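Protocadherin gamma-B3 (Homo sapiens, PDB 5K8R) probably mediates calcium-dependent cell adhesion and may help establish and maintain specific neuronal connections in the brain. Local coordinates at residues Thr108-Ser113 with Thr196-Ile201; His147-Gln152 with Val165-Leu170; Asp215-Asn220 with Ala299-Gln304. All blocks are in the same frame, centred on the assembly; numbering follows the deposited sequence.

Overall arrangement
Contacts 1 and 2 belong to the second cadherin repeat and contact 3 to the third, about 44 Å away between centres. Contacts 1 and 3 are equivalent: each lays an N-terminal strand of its repeat parallel to the C-terminal one, with mostly charged or polar side chains outside and mostly apolar ones inside. Contact 2, nested within the chain loop that contact 1 closes, is an antiparallel hairpin in the facing sheet. The two meet in the core, where Phe148 packs on Ile112 and Val200, and Leu170 on Ile112. All three are partly buried, but outer chemistry differs: a salt bridge in contact 1, a weak lysine-serine bond in contact 2, an arginine and a glutamine sharing Asp306 in contact 3.

Contact 1. Residues Thr108-Ser113 with Thr196-Ile201; sequences TELEIS and TQIRVI
Glu109 OE2 sits at the edge of the Arg199 guanidinium, in its plane, and takes both hydrogen bonds of a side-on salt bridge. Arg199 NH2 is 2.8 Å from Glu109 OE2, while Arg199 NE reaches Glu109 OE2 at 3.1 Å. The carboxylate is turned almost square to the guanidinium, with 89° between the planes, and OE2 is met on its anti side, somewhat out of the carboxylate plane. Arg199 leaves the strand with CG anti to the backbone N and then bends at chi3 (56°), a kink that swings the guanidinium round to the glutamate. A leucine in place of Arg199 would probably leave the Glu109 carboxylate without its charge partner and able to turn about its own torsions.

On the same face, Ile201 CG2 presses closely against Glu111 CG at 3.3 Å, the two side chains running alongside one another. The other face is mostly apolar: Leu110 CD2 lies 4.0 Å from Val200 CG2, and Ile112 CD1 meets Val200 CG1 at 3.9 Å. At the start of the pair a water bridges the two threonine hydroxyls, 2.7 Å from Thr108 OG1 and 2.6 Å from Thr196 OG1; Gln105 also bonds the first of them and the backbone of Asn106 the second.

Five backbone bonds, from Thr108 N on Gln197 O to Ile112 N on Ile201 O, hold the strands in parallel register. This is the parallel pairing of the N-terminal (A') and C-terminal (G) strands of the cadherin beta sandwich, here in the second repeat. Strand 107-113 forms the edge of its sheet, strand 193-203 lies between it and strand 177-186, and inside the sandwich Ile112 and Val200 pack on Phe148 of strand 148-154.

Contact 2. Residues His147-Gln152 with Val165-Leu170; sequences HFSLIQ and VLKAPL
Phe148, its CG anti to the carbonyl carbon (chi1 -65°), and Leu166, its CG anti to the backbone N (chi1 -173°), meet as a non-hydrogen-bonded pair of a cadherin beta hairpin, strands 148-154 and 160-166. These torsions bring Leu166 CD1 over one face of the ring, a CH-pi contact with Leu166 CD1 4.0 Å from the Phe148 ring centroid. Leu170 CD2 adds a second apolar touch, 3.7 Å from Phe148 CZ, the two side chains crossing at about a right angle.

Next along the hairpin, Ser149 and Val165 form an antiparallel hydrogen-bonded pair, Ser149 N to Val165 O and Val165 N to Ser149 O, both 2.9 Å. Val165 CG1, in the position between its backbone N and carbonyl carbon, comes 3.3 Å from Ser149 O. Beyond the strand end, His147 O accepts from Lys167 N, 3.0 Å from His147 O, and more weakly from Ala168 N. The extended Lys167 chain then runs back beside Ser149, where its NZ makes a weak bond to OG. Phe148 also packs on Val200 and Leu180 of the facing sheet. At the hairpin's far end Pro169 O lies at the edge of the His147 ring, in the ring plane, 3.2 Å from His147 CD2.

Contact 3. Residues Asp215-Asn220 with Ala299-Gln304; sequences DMYRVN and AYCKVQ
Tyr217 reaches across to Val303, Lys302 and Cys301 in turn, and its side chain can be followed outward atom by atom. Tyr217 CB packs on Val303 CG2 at 4.0 Å. Further along the ring, CD2 of Tyr217 passes 3.7 Å from Lys302 O, which lies near the ring plane. Then comes the thiol: Cys301 SG is 3.7 Å from Tyr217 CE2, a sulfur-aromatic contact made at the ring edge, 88° off the normal. The sulfur occupies the position between the backbone N and the carbonyl carbon of its own residue (chi1 71°), which turns it toward the tyrosine. At the tip, OH bonds to Thr213 OG1 and Gln214 N, so the phenol is held from the chain just before this strand as well as packed from the neighbouring one.

The opposite face of the strand pair carries Met216, Arg218, Lys302 and Gln304. Arg218 and Gln304 lie side by side, their flat ends only 21° from parallel, with Gln304 NE2 over one face of the guanidinium near its rim and 3.6 Å from Arg218 NE. These two nitrogens are both donors, and Asp306 serves both: one carboxylate oxygen forms a salt bridge with Arg218 NE, the other accepts from Gln304 NE2. Met216, bent at chi2 and chi3, lays SD against Gln304 CB at 3.8 Å.

Tyr217 N bonds to Lys302 O at 3.0 Å, Gln304 N to Tyr217 O at 3.0 Å and Val219 N to Gln304 O at 3.1 Å. In this ladder the N-terminal A' segment, after the chain has crossed over from strand 211-212 in the other sheet, runs parallel to the last strand, G, as in cadherin beta sandwiches.

Contact 1. Residues Thr108-Ser113 with Thr196-Ile201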
ATOM      1  N   THR A 108      10.699  17.438  14.117  1.00 37.15           N
ATOM      2  CA  THR A 108      10.456  17.092  12.724  1.00 36.89           C
ATOM      3  C   THR A 108      10.092  15.617  12.634  1.00 44.33           C
ATOM      4  O   THR A 108      10.792  14.768  13.194  1.00 50.88           O
ATOM      5  CB  THR A 108      11.686  17.380  11.855  1.00 38.55           C
ATOM      6  OG1 THR A 108      12.022  18.772  11.938  1.00 41.22           O
ATOM      7  CG2 THR A 108      11.415  17.010  10.404  1.00 36.69           C
ATOM      8  N   GLU A 109       8.999  15.316  11.938  1.00 41.40           N
ATOM      9  CA  GLU A 109       8.594  13.937  11.711  1.00 33.30           C
ATOM     10  C   GLU A 109       9.140  13.446  10.376  1.00 41.21           C
ATOM     11  O   GLU A 109       9.212  14.202   9.403  1.00 39.44           O
ATOM     12  CB  GLU A 109       7.071  13.799  11.739  1.00 43.79           C
ATOM     13  CG  GLU A 109       6.463  13.942  13.123  1.00 53.60           C
ATOM     14  CD  GLU A 109       4.989  13.593  13.149  1.00 62.79           C
ATOM     15  OE1 GLU A 109       4.391  13.463  12.060  1.00 68.64           O
ATOM     16  OE2 GLU A 109       4.430  13.445  14.256  1.00 70.87           O
ATOM     17  N   LEU A 110       9.513  12.194  10.343  1.00 48.12           N
ATOM     18  CA  LEU A 110      10.069  11.593   9.175  1.00 46.45           C
ATOM     19  C   LEU A 110       9.512  10.201   9.010  1.00 39.43           C
ATOM     20  O   LEU A 110       9.738   9.370   9.839  1.00 45.31           O
ATOM     21  CB  LEU A 110      11.565  11.510   9.386  1.00 44.34           C
ATOM     22  CG  LEU A 110      12.414  10.855   8.340  1.00 45.08           C
ATOM     23  CD1 LEU A 110      12.305  11.641   7.065  1.00 37.26           C
ATOM     24  CD2 LEU A 110      13.833  10.853   8.807  1.00 47.95           C
ATOM     25  N   GLU A 111       8.792   9.963   7.930  1.00 36.47           N
ATOM     26  CA  GLU A 111       8.193   8.664   7.651  1.00 33.65           C
ATOM     27  C   GLU A 111       9.172   7.816   6.849  1.00 42.97           C
ATOM     28  O   GLU A 111       9.606   8.218   5.764  1.00 54.32           O
ATOM     29  CB  GLU A 111       6.874   8.819   6.895  1.00 48.46           C
ATOM     30  CG  GLU A 111       5.785   9.539   7.672  1.00 51.50           C
ATOM     31  CD  GLU A 111       4.412   8.943   7.434  1.00 64.76           C
ATOM     32  OE1 GLU A 111       4.333   7.850   6.833  1.00 67.27           O
ATOM     33  OE2 GLU A 111       3.411   9.563   7.851  1.00 72.15           O
ATOM     34  N   ILE A 112       9.515   6.646   7.383  1.00 45.88           N
ATOM     35  CA  ILE A 112      10.427   5.709   6.740  1.00 36.05           C
ATOM     36  C   ILE A 112       9.814   4.319   6.825  1.00 50.33           C
ATOM     37  O   ILE A 112       9.449   3.865   7.915  1.00 48.92           O
ATOM     38  CB  ILE A 112      11.822   5.722   7.397  1.00 28.19           C
ATOM     39  CG1 ILE A 112      12.468   7.103   7.268  1.00 28.97           C
ATOM     40  CG2 ILE A 112      12.709   4.649   6.785  1.00 27.46           C
ATOM     41  CD1 ILE A 112      13.800   7.224   7.979  1.00 28.54           C
ATOM     42  N   SER A 113       9.701   3.646   5.683  1.00 53.47           N
ATOM     43  CA  SER A 113       9.145   2.302   5.671  1.00 44.32           C
ATOM     44  C   SER A 113      10.148   1.303   6.234  1.00 32.77           C
ATOM     45  O   SER A 113      11.364   1.479   6.124  1.00 41.38           O
ATOM     46  CB  SER A 113       8.746   1.892   4.254  1.00 44.58           C
ATOM     47  OG  SER A 113       9.868   1.430   3.522  1.00 55.30           O
ATOM     48  N   THR A 196      17.452  20.062  17.603  1.00 38.30           N
ATOM     49  CA  THR A 196      16.144  19.732  17.060  1.00 27.56           C
ATOM     50  C   THR A 196      15.911  18.241  17.249  1.00 38.36           C
ATOM     51  O   THR A 196      16.858  17.451  17.288  1.00 26.95           O
ATOM     52  CB  THR A 196      16.022  20.109  15.575  1.00 31.88           C
ATOM     53  OG1 THR A 196      14.708  19.789  15.102  1.00 31.54           O
ATOM     54  CG2 THR A 196      17.054  19.360  14.743  1.00 30.51           C
ATOM     55  N   GLN A 197      14.646  17.862  17.381  1.00 37.08           N
ATOM     56  CA  GLN A 197      14.267  16.475  17.601  1.00 29.72           C
ATOM     57  C   GLN A 197      13.627  15.908  16.342  1.00 28.53           C
ATOM     58  O   GLN A 197      12.829  16.580  15.682  1.00 42.80           O
ATOM     59  CB  GLN A 197      13.310  16.348  18.788  1.00 31.53           C
ATOM     60  CG  GLN A 197      13.951  16.689  20.125  1.00 32.72           C
ATOM     61  CD  GLN A 197      12.984  16.564  21.285  1.00 50.28           C
ATOM     62  OE1 GLN A 197      11.773  16.470  21.092  1.00 55.45           O
ATOM     63  NE2 GLN A 197      13.518  16.560  22.502  1.00 64.25           N
ATOM     64  N   ILE A 198      13.987  14.672  16.011  1.00 27.77           N
ATOM     65  CA  ILE A 198      13.500  13.995  14.815  1.00 27.08           C
ATOM     66  C   ILE A 198      12.737  12.758  15.267  1.00 35.95           C
ATOM     67  O   ILE A 198      13.333  11.819  15.811  1.00 36.91           O
ATOM     68  CB  ILE A 198      14.639  13.619  13.860  1.00 32.95           C
ATOM     69  CG1 ILE A 198      15.459  14.857  13.493  1.00 24.72           C
ATOM     70  CG2 ILE A 198      14.085  12.952  12.609  1.00 33.26           C
ATOM     71  CD1 ILE A 198      16.695  14.545  12.682  1.00 41.70           C
ATOM     72  N   ARG A 199      11.426  12.753  15.048  1.00 41.14           N
ATOM     73  CA  ARG A 199      10.583  11.601  15.356  1.00 36.54           C
ATOM     74  C   ARG A 199      10.421  10.786  14.077  1.00 36.00           C
ATOM     75  O   ARG A 199       9.591  11.106  13.222  1.00 36.95           O
ATOM     76  CB  ARG A 199       9.235  12.034  15.922  1.00 31.25           C
ATOM     77  CG  ARG A 199       8.264  10.878  16.133  1.00 54.39           C
ATOM     78  CD  ARG A 199       7.067  11.265  16.993  1.00 68.97           C
ATOM     79  NE  ARG A 199       6.339  12.416  16.465  1.00 72.53           N
ATOM     80  CZ  ARG A 199       6.396  13.637  16.985  1.00 73.76           C
ATOM     81  NH1 ARG A 199       7.147  13.871  18.053  1.00 76.65           N
ATOM     82  NH2 ARG A 199       5.700  14.626  16.440  1.00 61.98           N
ATOM     83  N   VAL A 200      11.228   9.740  13.946  1.00 35.62           N
ATOM     84  CA  VAL A 200      11.116   8.811  12.829  1.00 34.06           C
ATOM     85  C   VAL A 200       9.949   7.871  13.097  1.00 50.84           C
ATOM     86  O   VAL A 200       9.971   7.096  14.060  1.00 56.41           O
ATOM     87  CB  VAL A 200      12.419   8.026  12.626  1.00 26.68           C
ATOM     88  CG1 VAL A 200      12.249   6.995  11.518  1.00 28.32           C
ATOM     89  CG2 VAL A 200      13.567   8.973  12.315  1.00 25.44           C
ATOM     90  N   ILE A 201       8.925   7.943  12.253  1.00 54.15           N
ATOM     91  CA  ILE A 201       7.771   7.057  12.337  1.00 52.52           C
ATOM     92  C   ILE A 201       7.937   5.971  11.283  1.00 38.94           C
ATOM     93  O   ILE A 201       8.093   6.267  10.091  1.00 38.14           O
ATOM     94  CB  ILE A 201       6.454   7.829  12.153  1.00 58.95           C
ATOM     95  CG1 ILE A 201       5.252   6.911  12.391  1.00 64.28           C
ATOM     96  CG2 ILE A 201       6.398   8.480  10.779  1.00 64.00           C
ATOM     97  CD1 ILE A 201       3.939   7.650  12.536  1.00 75.68           C
TER
HETATM   98  O   HOH W   1      14.567  19.372  12.564  1.00 55.76           O

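Contact 2. Residues His147-Gln152 with Val165-Leu170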
ATOM      1  N   HIS A 147      19.786   2.298  15.788  1.00 45.08           N
ATOM      2  CA  HIS A 147      19.320   2.086  14.423  1.00 40.41           C
ATOM      3  C   HIS A 147      19.817   3.121  13.427  1.00 28.78           C
ATOM      4  O   HIS A 147      20.023   2.781  12.260  1.00 30.55           O
ATOM      5  CB  HIS A 147      17.787   2.063  14.376  1.00 39.96           C
ATOM      6  CG  HIS A 147      17.181   0.851  15.011  1.00 48.28           C
ATOM      7  ND1 HIS A 147      17.033   0.718  16.375  1.00 52.90           N
ATOM      8  CD2 HIS A 147      16.684  -0.285  14.467  1.00 47.56           C
ATOM      9  CE1 HIS A 147      16.470  -0.445  16.644  1.00 55.20           C
ATOM     10  NE2 HIS A 147      16.248  -1.074  15.503  1.00 56.18           N
ATOM     11  N   PHE A 148      20.011   4.368  13.847  1.00 34.51           N
ATOM     12  CA  PHE A 148      20.356   5.450  12.937  1.00 36.85           C
ATOM     13  C   PHE A 148      21.685   6.078  13.323  1.00 31.04           C
ATOM     14  O   PHE A 148      21.983   6.257  14.508  1.00 34.91           O
ATOM     15  CB  PHE A 148      19.270   6.530  12.924  1.00 31.16           C
ATOM     16  CG  PHE A 148      17.951   6.060  12.389  1.00 36.75           C
ATOM     17  CD1 PHE A 148      17.659   6.168  11.040  1.00 37.87           C
ATOM     18  CD2 PHE A 148      17.001   5.513  13.234  1.00 36.19           C
ATOM     19  CE1 PHE A 148      16.445   5.738  10.544  1.00 35.33           C
ATOM     20  CE2 PHE A 148      15.785   5.080  12.744  1.00 38.12           C
ATOM     21  CZ  PHE A 148      15.506   5.192  11.397  1.00 39.02           C
ATOM     22  N   SER A 149      22.477   6.409  12.310  1.00 26.15           N
ATOM     23  CA  SER A 149      23.672   7.227  12.443  1.00 19.25           C
ATOM     24  C   SER A 149      23.534   8.443  11.533  1.00 29.74           C
ATOM     25  O   SER A 149      22.514   8.637  10.866  1.00 34.19           O
ATOM     26  CB  SER A 149      24.934   6.425  12.109  1.00 37.81           C
ATOM     27  OG  SER A 149      25.209   5.463  13.112  1.00 58.78           O
ATOM     28  N   LEU A 150      24.578   9.263  11.499  1.00 31.01           N
ATOM     29  CA  LEU A 150      24.574  10.483  10.707  1.00 28.68           C
ATOM     30  C   LEU A 150      25.866  10.584   9.913  1.00 23.91           C
ATOM     31  O   LEU A 150      26.949  10.304  10.434  1.00 26.69           O
ATOM     32  CB  LEU A 150      24.402  11.721  11.600  1.00 39.20           C
ATOM     33  CG  LEU A 150      24.318  13.092  10.923  1.00 45.78           C
ATOM     34  CD1 LEU A 150      23.265  13.952  11.601  1.00 55.57           C
ATOM     35  CD2 LEU A 150      25.666  13.796  10.950  1.00 51.21           C
ATOM     36  N   ILE A 151      25.742  10.975   8.648  1.00 25.28           N
ATOM     37  CA  ILE A 151      26.885  11.310   7.811  1.00 35.96           C
ATOM     38  C   ILE A 151      26.813  12.799   7.508  1.00 31.32           C
ATOM     39  O   ILE A 151      25.723  13.359   7.357  1.00 26.70           O
ATOM     40  CB  ILE A 151      26.923  10.474   6.515  1.00 37.93           C
ATOM     41  CG1 ILE A 151      25.710  10.773   5.633  1.00 49.96           C
ATOM     42  CG2 ILE A 151      26.974   8.991   6.841  1.00 36.27           C
ATOM     43  CD1 ILE A 151      25.693   9.991   4.336  1.00 56.86           C
ATOM     44  N   GLN A 152      27.971  13.446   7.449  1.00 40.89           N
ATOM     45  CA  GLN A 152      28.051  14.874   7.184  1.00 38.24           C
ATOM     46  C   GLN A 152      28.766  15.096   5.862  1.00 31.70           C
ATOM     47  O   GLN A 152      29.883  14.602   5.665  1.00 36.42           O
ATOM     48  CB  GLN A 152      28.775  15.612   8.314  1.00 22.63           C
ATOM     49  CG  GLN A 152      29.001  17.089   8.037  1.00 25.29           C
ATOM     50  CD  GLN A 152      29.476  17.846   9.260  1.00 35.66           C
ATOM     51  OE1 GLN A 152      28.801  17.870  10.291  1.00 36.41           O
ATOM     52  NE2 GLN A 152      30.646  18.466   9.156  1.00 35.00           N
ATOM     53  N   VAL A 165      21.465   8.149   8.191  1.00 25.44           N
ATOM     54  CA  VAL A 165      21.807   6.876   7.566  1.00 29.17           C
ATOM     55  C   VAL A 165      21.313   5.740   8.450  1.00 35.35           C
ATOM     56  O   VAL A 165      21.424   5.796   9.680  1.00 32.14           O
ATOM     57  CB  VAL A 165      23.325   6.757   7.294  1.00 31.14           C
ATOM     58  CG1 VAL A 165      24.127   6.903   8.574  1.00 29.49           C
ATOM     59  CG2 VAL A 165      23.648   5.439   6.601  1.00 32.17           C
ATOM     60  N   LEU A 166      20.750   4.714   7.817  1.00 42.08           N
ATOM     61  CA  LEU A 166      20.223   3.550   8.515  1.00 27.03           C
ATOM     62  C   LEU A 166      21.305   2.479   8.589  1.00 31.63           C
ATOM     63  O   LEU A 166      21.778   1.999   7.555  1.00 53.55           O
ATOM     64  CB  LEU A 166      18.986   3.014   7.794  1.00 30.72           C
ATOM     65  CG  LEU A 166      18.198   1.897   8.476  1.00 34.33           C
ATOM     66  CD1 LEU A 166      17.390   2.455   9.635  1.00 42.66           C
ATOM     67  CD2 LEU A 166      17.299   1.185   7.476  1.00 30.91           C
ATOM     68  N   LYS A 167      21.693   2.106   9.809  1.00 23.37           N
ATOM     69  CA  LYS A 167      22.702   1.075  10.006  1.00 44.25           C
ATOM     70  C   LYS A 167      22.131  -0.244  10.508  1.00 49.00           C
ATOM     71  O   LYS A 167      22.843  -1.253  10.489  1.00 56.21           O
ATOM     72  CB  LYS A 167      23.784   1.566  10.981  1.00 44.53           C
ATOM     73  CG  LYS A 167      23.265   1.962  12.349  1.00 49.92           C
ATOM     74  CD  LYS A 167      24.411   2.342  13.270  1.00 60.18           C
ATOM     75  CE  LYS A 167      23.907   2.746  14.644  1.00 54.64           C
ATOM     76  NZ  LYS A 167      25.020   3.123  15.557  1.00 54.06           N
ATOM     77  N   ALA A 168      20.874  -0.265  10.952  1.00 51.35           N
ATOM     78  CA  ALA A 168      20.201  -1.479  11.386  1.00 43.31           C
ATOM     79  C   ALA A 168      18.773  -1.442  10.859  1.00 49.26           C
ATOM     80  O   ALA A 168      18.146  -0.374  10.851  1.00 54.17           O
ATOM     81  CB  ALA A 168      20.194  -1.619  12.915  1.00 41.73           C
ATOM     82  N   PRO A 169      18.239  -2.579  10.413  1.00 51.75           N
ATOM     83  CA  PRO A 169      16.904  -2.579   9.805  1.00 44.01           C
ATOM     84  C   PRO A 169      15.828  -2.128  10.782  1.00 45.12           C
ATOM     85  O   PRO A 169      15.975  -2.213  12.003  1.00 57.83           O
ATOM     86  CB  PRO A 169      16.698  -4.043   9.393  1.00 38.95           C
ATOM     87  CG  PRO A 169      18.079  -4.612   9.303  1.00 42.57           C
ATOM     88  CD  PRO A 169      18.870  -3.908  10.363  1.00 51.70           C
ATOM     89  N   LEU A 170      14.728  -1.636  10.218  1.00 47.89           N
ATOM     90  CA  LEU A 170      13.577  -1.193  10.988  1.00 39.12           C
ATOM     91  C   LEU A 170      12.502  -2.273  10.999  1.00 42.35           C
ATOM     92  O   LEU A 170      12.395  -3.080  10.073  1.00 49.28           O
ATOM     93  CB  LEU A 170      13.000   0.105  10.419  1.00 44.62           C
ATOM     94  CG  LEU A 170      13.914   1.332  10.420  1.00 37.47           C
ATOM     95  CD1 LEU A 170      13.197   2.531   9.820  1.00 30.82           C
ATOM     96  CD2 LEU A 170      14.398   1.642  11.827  1.00 37.67           C
TER

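Contact 3. Residues Asp215-Asn220 with Ala299-Gln304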
ATOM      1  N   ASP A 215      -3.632 -25.459  12.365  1.00 48.52           N
ATOM      2  CA  ASP A 215      -3.545 -26.032  11.029  1.00 49.06           C
ATOM      3  C   ASP A 215      -4.679 -27.003  10.735  1.00 52.85           C
ATOM      4  O   ASP A 215      -4.758 -27.523   9.617  1.00 59.07           O
ATOM      5  CB  ASP A 215      -2.198 -26.737  10.840  1.00 52.24           C
ATOM      6  CG  ASP A 215      -1.033 -25.769  10.818  1.00 77.59           C
ATOM      7  OD1 ASP A 215      -1.214 -24.630  10.338  1.00 86.11           O
ATOM      8  OD2 ASP A 215       0.065 -26.147  11.279  1.00 88.93           O
ATOM      9  N   MET A 216      -5.555 -27.255  11.707  1.00 52.99           N
ATOM     10  CA  MET A 216      -6.677 -28.167  11.531  1.00 34.85           C
ATOM     11  C   MET A 216      -7.734 -27.838  12.573  1.00 37.86           C
ATOM     12  O   MET A 216      -7.436 -27.815  13.771  1.00 41.09           O
ATOM     13  CB  MET A 216      -6.228 -29.627  11.662  1.00 41.14           C
ATOM     14  CG  MET A 216      -7.367 -30.614  11.875  1.00 56.50           C
ATOM     15  SD  MET A 216      -8.476 -30.744  10.458  1.00 57.91           S
ATOM     16  CE  MET A 216      -7.397 -31.513   9.253  1.00 51.10           C
ATOM     17  N   TYR A 217      -8.956 -27.580  12.116  1.00 37.30           N
ATOM     18  CA  TYR A 217     -10.094 -27.307  12.992  1.00 36.72           C
ATOM     19  C   TYR A 217     -11.063 -28.478  12.868  1.00 48.86           C
ATOM     20  O   TYR A 217     -11.838 -28.556  11.911  1.00 55.70           O
ATOM     21  CB  TYR A 217     -10.767 -25.988  12.626  1.00 33.61           C
ATOM     22  CG  TYR A 217      -9.869 -24.777  12.744  1.00 40.55           C
ATOM     23  CD1 TYR A 217      -9.725 -24.109  13.953  1.00 35.25           C
ATOM     24  CD2 TYR A 217      -9.173 -24.295  11.643  1.00 47.87           C
ATOM     25  CE1 TYR A 217      -8.908 -22.998  14.065  1.00 38.41           C
ATOM     26  CE2 TYR A 217      -8.354 -23.185  11.743  1.00 36.73           C
ATOM     27  CZ  TYR A 217      -8.226 -22.541  12.956  1.00 44.36           C
ATOM     28  OH  TYR A 217      -7.411 -21.436  13.061  1.00 44.71           O
ATOM     29  N   ARG A 218     -11.017 -29.388  13.836  1.00 52.45           N
ATOM     30  CA  ARG A 218     -11.864 -30.572  13.833  1.00 43.52           C
ATOM     31  C   ARG A 218     -13.004 -30.405  14.829  1.00 35.85           C
ATOM     32  O   ARG A 218     -12.816 -29.855  15.918  1.00 37.90           O
ATOM     33  CB  ARG A 218     -11.055 -31.827  14.165  1.00 40.45           C
ATOM     34  CG  ARG A 218     -11.810 -33.127  13.930  1.00 49.92           C
ATOM     35  CD  ARG A 218     -10.903 -34.337  14.092  1.00 60.22           C
ATOM     36  NE  ARG A 218     -11.597 -35.583  13.776  1.00 64.83           N
ATOM     37  CZ  ARG A 218     -11.032 -36.786  13.814  1.00 63.24           C
ATOM     38  NH1 ARG A 218      -9.758 -36.910  14.157  1.00 66.36           N
ATOM     39  NH2 ARG A 218     -11.741 -37.865  13.511  1.00 60.21           N
ATOM     40  N   VAL A 219     -14.187 -30.885  14.448  1.00 40.73           N
ATOM     41  CA  VAL A 219     -15.377 -30.761  15.280  1.00 48.82           C
ATOM     42  C   VAL A 219     -16.344 -31.863  14.878  1.00 44.29           C
ATOM     43  O   VAL A 219     -16.336 -32.329  13.736  1.00 40.74           O
ATOM     44  CB  VAL A 219     -16.010 -29.353  15.137  1.00 55.09           C
ATOM     45  CG1 VAL A 219     -16.588 -29.173  13.746  1.00 46.79           C
ATOM     46  CG2 VAL A 219     -17.071 -29.118  16.208  1.00 68.71           C
ATOM     47  N   ASN A 220     -17.175 -32.289  15.827  1.00 41.00           N
ATOM     48  CA  ASN A 220     -18.184 -33.315  15.598  1.00 36.99           C
ATOM     49  C   ASN A 220     -19.558 -32.707  15.836  1.00 38.97           C
ATOM     50  O   ASN A 220     -19.824 -32.167  16.916  1.00 47.96           O
ATOM     51  CB  ASN A 220     -17.957 -34.523  16.514  1.00 54.96           C
ATOM     52  CG  ASN A 220     -18.780 -35.735  16.107  1.00 71.48           C
ATOM     53  OD1 ASN A 220     -19.942 -35.615  15.717  1.00 72.46           O
ATOM     54  ND2 ASN A 220     -18.175 -36.913  16.196  1.00 77.25           N
ATOM     55  N   ALA A 299      -2.419 -17.748   3.507  1.00 44.64           N
ATOM     56  CA  ALA A 299      -2.213 -18.828   4.458  1.00 39.95           C
ATOM     57  C   ALA A 299      -3.304 -19.865   4.240  1.00 29.63           C
ATOM     58  O   ALA A 299      -4.412 -19.535   3.812  1.00 39.42           O
ATOM     59  CB  ALA A 299      -2.230 -18.331   5.909  1.00 39.29           C
ATOM     60  N   TYR A 300      -2.985 -21.124   4.531  1.00 32.97           N
ATOM     61  CA  TYR A 300      -3.899 -22.219   4.236  1.00 43.56           C
ATOM     62  C   TYR A 300      -3.975 -23.172   5.416  1.00 50.79           C
ATOM     63  O   TYR A 300      -2.945 -23.573   5.965  1.00 55.39           O
ATOM     64  CB  TYR A 300      -3.461 -22.971   2.973  1.00 39.75           C
ATOM     65  CG  TYR A 300      -3.443 -22.106   1.732  1.00 43.48           C
ATOM     66  CD1 TYR A 300      -2.317 -21.366   1.393  1.00 35.58           C
ATOM     67  CD2 TYR A 300      -4.554 -22.025   0.903  1.00 41.51           C
ATOM     68  CE1 TYR A 300      -2.297 -20.570   0.263  1.00 36.70           C
ATOM     69  CE2 TYR A 300      -4.543 -21.233  -0.230  1.00 54.77           C
ATOM     70  CZ  TYR A 300      -3.413 -20.507  -0.545  1.00 49.15           C
ATOM     71  OH  TYR A 300      -3.397 -19.717  -1.671  1.00 52.16           O
ATOM     72  N   CYS A 301      -5.200 -23.531   5.800  1.00 51.95           N
ATOM     73  CA  CYS A 301      -5.444 -24.520   6.840  1.00 45.86           C
ATOM     74  C   CYS A 301      -6.541 -25.461   6.360  1.00 45.12           C
ATOM     75  O   CYS A 301      -7.035 -25.350   5.234  1.00 47.17           O
ATOM     76  CB  CYS A 301      -5.821 -23.856   8.170  1.00 44.44           C
ATOM     77  SG  CYS A 301      -7.461 -23.097   8.187  1.00 41.69           S
ATOM     78  N   LYS A 302      -6.929 -26.396   7.223  1.00 45.74           N
ATOM     79  CA  LYS A 302      -7.959 -27.367   6.894  1.00 37.70           C
ATOM     80  C   LYS A 302      -9.011 -27.402   7.994  1.00 34.38           C
ATOM     81  O   LYS A 302      -8.765 -27.010   9.138  1.00 40.95           O
ATOM     82  CB  LYS A 302      -7.368 -28.769   6.682  1.00 31.00           C
ATOM     83  CG  LYS A 302      -6.486 -28.885   5.448  1.00 37.26           C
ATOM     84  CD  LYS A 302      -6.076 -30.326   5.190  1.00 49.63           C
ATOM     85  CE  LYS A 302      -5.238 -30.441   3.925  1.00 59.14           C
ATOM     86  NZ  LYS A 302      -4.877 -31.856   3.624  1.00 63.15           N
ATOM     87  N   VAL A 303     -10.196 -27.878   7.622  1.00 29.00           N
ATOM     88  CA  VAL A 303     -11.340 -27.985   8.519  1.00 36.29           C
ATOM     89  C   VAL A 303     -11.964 -29.358   8.312  1.00 41.91           C
ATOM     90  O   VAL A 303     -12.315 -29.718   7.182  1.00 39.89           O
ATOM     91  CB  VAL A 303     -12.376 -26.876   8.265  1.00 32.36           C
ATOM     92  CG1 VAL A 303     -13.721 -27.260   8.853  1.00 55.37           C
ATOM     93  CG2 VAL A 303     -11.895 -25.556   8.848  1.00 28.22           C
ATOM     94  N   GLN A 304     -12.093 -30.123   9.392  1.00 38.36           N
ATOM     95  CA  GLN A 304     -12.697 -31.452   9.347  1.00 42.26           C
ATOM     96  C   GLN A 304     -13.965 -31.434  10.188  1.00 48.87           C
ATOM     97  O   GLN A 304     -13.903 -31.286  11.414  1.00 46.09           O
ATOM     98  CB  GLN A 304     -11.723 -32.522   9.837  1.00 38.06           C
ATOM     99  CG  GLN A 304     -12.268 -33.937   9.725  1.00 38.71           C
ATOM    100  CD  GLN A 304     -11.217 -34.995   9.990  1.00 48.69           C
ATOM    101  OE1 GLN A 304     -10.019 -34.712   9.990  1.00 64.26           O
ATOM    102  NE2 GLN A 304     -11.661 -36.226  10.218  1.00 64.23           N
TER